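Local coordinates for uncharacterized protein (Corynebacterium diphtheriae, PDB 3V7B) that is of unknown function and belongs to the DUF2020 family, assigned to the Mog1p/PsbP clan, at residues Glu96-Pro101 with Gly106-His111. Sequence-based numbering, arbitrary orientation.
Sequences EPAEEP and GGRAGH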
ATOM      1  N   GLU A  96      15.460   4.511   1.007  1.00 18.34           N
ATOM      2  CA  GLU A  96      15.983   4.891   2.313  1.00 19.27           C
ATOM      3  C   GLU A  96      15.173   4.245   3.413  1.00 19.01           C
ATOM      4  O   GLU A  96      14.055   3.702   3.157  1.00 16.69           O
ATOM      5  CB  GLU A  96      16.093   6.430   2.459  1.00 23.57           C
ATOM      6  CG  GLU A  96      14.763   7.124   2.318  1.00 25.41           C
ATOM      7  CD  GLU A  96      14.751   8.604   2.570  1.00 32.27           C
ATOM      8  OE1 GLU A  96      15.807   9.220   2.749  1.00 33.22           O
ATOM      9  OE2 GLU A  96      13.631   9.146   2.588  1.00 37.73           O
ATOM     10  N   PRO A  97      15.744   4.187   4.627  1.00 17.89           N
ATOM     11  CA  PRO A  97      14.997   3.468   5.640  1.00 17.21           C
ATOM     12  C   PRO A  97      13.672   4.134   5.947  1.00 18.31           C
ATOM     13  O   PRO A  97      13.572   5.349   5.882  1.00 18.07           O
ATOM     14  CB  PRO A  97      15.898   3.513   6.864  1.00 18.50           C
ATOM     15  CG  PRO A  97      17.272   3.727   6.297  1.00 18.70           C
ATOM     16  CD  PRO A  97      17.097   4.551   5.073  1.00 18.73           C
ATOM     17  N   ALA A  98      12.685   3.305   6.220  1.00 18.99           N
ATOM     18  CA  ALA A  98      11.383   3.698   6.733  1.00 21.50           C
ATOM     19  C   ALA A  98      11.224   2.950   8.024  1.00 22.23           C
ATOM     20  O   ALA A  98      11.285   1.677   8.069  1.00 21.37           O
ATOM     21  CB  ALA A  98      10.276   3.346   5.751  1.00 18.31           C
ATOM     22  N   GLU A  99      11.076   3.703   9.114  1.00 23.22           N
ATOM     23  CA  GLU A  99      10.980   3.067  10.432  1.00 23.81           C
ATOM     24  C   GLU A  99       9.797   3.562  11.228  1.00 24.74           C
ATOM     25  O   GLU A  99       9.866   3.580  12.454  1.00 26.27           O
ATOM     26  CB  GLU A  99      12.253   3.319  11.233  1.00 26.28           C
ATOM     27  CG  GLU A  99      13.515   2.771  10.581  1.00 28.11           C
ATOM     28  CD  GLU A  99      13.585   1.244  10.525  1.00 28.50           C
ATOM     29  OE1 GLU A  99      13.354   0.601  11.597  1.00 32.86           O
ATOM     30  OE2 GLU A  99      13.887   0.699   9.404  1.00 28.33           O
ATOM     31  N   GLU A 100       8.737   3.968  10.553  1.00 24.82           N
ATOM     32  CA  GLU A 100       7.548   4.465  11.248  1.00 27.20           C
ATOM     33  C   GLU A 100       6.318   3.676  10.690  1.00 23.79           C
ATOM     34  O   GLU A 100       6.312   3.173   9.532  1.00 22.17           O
ATOM     35  CB  GLU A 100       7.445   6.028  11.172  1.00 31.19           C
ATOM     36  CG  GLU A 100       8.664   6.763  11.777  1.00 38.05           C
ATOM     37  CD  GLU A 100       8.601   8.318  11.876  1.00 46.76           C
ATOM     38  OE1 GLU A 100       9.554   8.927  12.511  1.00 46.99           O
ATOM     39  OE2 GLU A 100       7.651   8.963  11.344  1.00 47.49           O
ATOM     40  N   PRO A 101       5.297   3.477  11.513  1.00 22.70           N
ATOM     41  CA  PRO A 101       5.232   3.752  12.947  1.00 23.69           C
ATOM     42  C   PRO A 101       6.148   2.838  13.786  1.00 24.27           C
ATOM     43  O   PRO A 101       6.726   1.841  13.309  1.00 20.60           O
ATOM     44  CB  PRO A 101       3.739   3.546  13.276  1.00 22.10           C
ATOM     45  CG  PRO A 101       3.186   2.698  12.196  1.00 22.28           C
ATOM     46  CD  PRO A 101       4.093   2.766  11.015  1.00 22.08           C
ATOM     47  N   GLY A 106      11.377  -0.947   7.022  1.00 12.59           N
ATOM     48  CA  GLY A 106      11.369  -1.241   5.618  1.00 12.47           C
ATOM     49  C   GLY A 106      12.057  -0.077   4.885  1.00 12.28           C
ATOM     50  O   GLY A 106      13.069   0.402   5.395  1.00 15.21           O
ATOM     51  N   GLY A 107      11.459   0.393   3.801  1.00 12.31           N
ATOM     52  CA  GLY A 107      12.068   1.455   2.929  1.00 13.20           C
ATOM     53  C   GLY A 107      11.043   2.384   2.294  1.00 13.89           C
ATOM     54  O   GLY A 107       9.836   2.087   2.245  1.00 13.40           O
ATOM     55  N   ARG A 108      11.535   3.493   1.758  1.00 14.68           N
ATOM     56  CA  ARG A 108      10.703   4.516   1.193  1.00 16.10           C
ATOM     57  C   ARG A 108      11.550   5.275   0.161  1.00 17.41           C
ATOM     58  O   ARG A 108      12.790   5.301   0.262  1.00 18.31           O
ATOM     59  CB  ARG A 108      10.165   5.481   2.271  1.00 18.26           C
ATOM     60  CG  ARG A 108      11.230   6.116   3.135  1.00 21.34           C
ATOM     61  CD  ARG A 108      10.715   7.217   4.033  1.00 25.55           C
ATOM     62  NE  ARG A 108      11.822   7.700   4.879  1.00 29.74           N
ATOM     63  CZ  ARG A 108      11.785   8.811   5.626  1.00 35.76           C
ATOM     64  NH1 ARG A 108      10.674   9.548   5.669  1.00 36.29           N
ATOM     65  NH2 ARG A 108      12.858   9.176   6.351  1.00 36.28           N
ATOM     66  N   ALA A 109      10.884   5.841  -0.831  1.00 17.68           N
ATOM     67  CA  ALA A 109      11.529   6.530  -1.945  1.00 19.41           C
ATOM     68  C   ALA A 109      10.422   7.321  -2.658  1.00 22.19           C
ATOM     69  O   ALA A 109       9.237   6.843  -2.739  1.00 18.25           O
ATOM     70  CB  ALA A 109      12.152   5.544  -2.929  1.00 20.12           C
ATOM     71  N   GLY A 110      10.769   8.530  -3.112  1.00 21.77           N
ATOM     72  CA  GLY A 110       9.855   9.337  -3.892  1.00 23.77           C
ATOM     73  C   GLY A 110      10.637   9.858  -5.098  1.00 27.34           C
ATOM     74  O   GLY A 110      11.660  10.471  -4.900  1.00 31.78           O
ATOM     75  N   HIS A 111      10.223   9.535  -6.328  1.00 31.25           N
ATOM     76  CA  HIS A 111      10.931  10.002  -7.569  1.00 35.17           C
ATOM     77  C   HIS A 111       9.947  10.535  -8.587  1.00 34.39           C
ATOM     78  O   HIS A 111       8.760  10.637  -8.306  1.00 33.88           O
ATOM     79  CB  HIS A 111      11.715   8.856  -8.207  1.00 40.27           C
ATOM     80  CG  HIS A 111      12.663   8.163  -7.271  1.00 44.20           C
ATOM     81  ND1 HIS A 111      13.679   8.810  -6.636  1.00 49.47           N
ATOM     82  CD2 HIS A 111      12.741   6.825  -6.879  1.00 48.80           C
ATOM     83  CE1 HIS A 111      14.357   7.934  -5.865  1.00 48.79           C
ATOM     84  NE2 HIS A 111      13.785   6.715  -6.015  1.00 53.61           N
TER
HETATM   85  O   HOH W   1      15.383   7.459   6.140  1.00 35.00           O
HETATM   86  O   HOH W   2      15.094  -0.161   7.135  1.00 25.62           O
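Glu96 and Arg108 face each other as a hydrogen-bonded pair in an antiparallel beta hairpin. Strand 96-98 is its short outer arm and one edge strand of the antiparallel sheet. Strand 105-111 continues the sheet to strand 114-121. Glu96 N donates to Arg108 O at 2.9 Å, and Arg108 N returns a bond to Glu96 O. The second such pair is Ala98 with Gly106. Gly106 N reaches Ala98 O at 2.8 Å, and Ala98 N donates to Gly106 O at 3.0 Å. Between the two pairs, Gly107 CA lies 3.0 Å from Glu96 O, a close CA-H...O contact.

The side chain of Arg108 is extended from CG to NE and rises roughly at right angles to strand 96-98, on the face that also carries Glu96 and Ala98. Its NE donates to Pro97 O at 3.1 Å, with a bent angle of 141°. Glu96 OE2 lies over one guanidinium face, displaced toward its rim, 3.3 Å from Arg108 NE. The carboxylate and guanidinium planes are 29° apart. No N-H points at OE2, so this salt bridge rests on charge alone. Glu96 CG sits between its backbone N and carbonyl carbon (chi1 60°), and the extended chain beyond carries the carboxylate over that face. Ala98 CB packs 3.7 Å from Gly107 C and touches Tyr117 and Val119. One water, at the guanidinium edge, accepts from Arg108 NH2 and donates to Pro97 O. Another links Glu99 OE2 to Gly106 O. Farther out, Glu139 OE1 of helix 135-149 forms a salt bridge with Arg108 NH1, and Ser105 OG hydrogen-bonds Glu99 OE2.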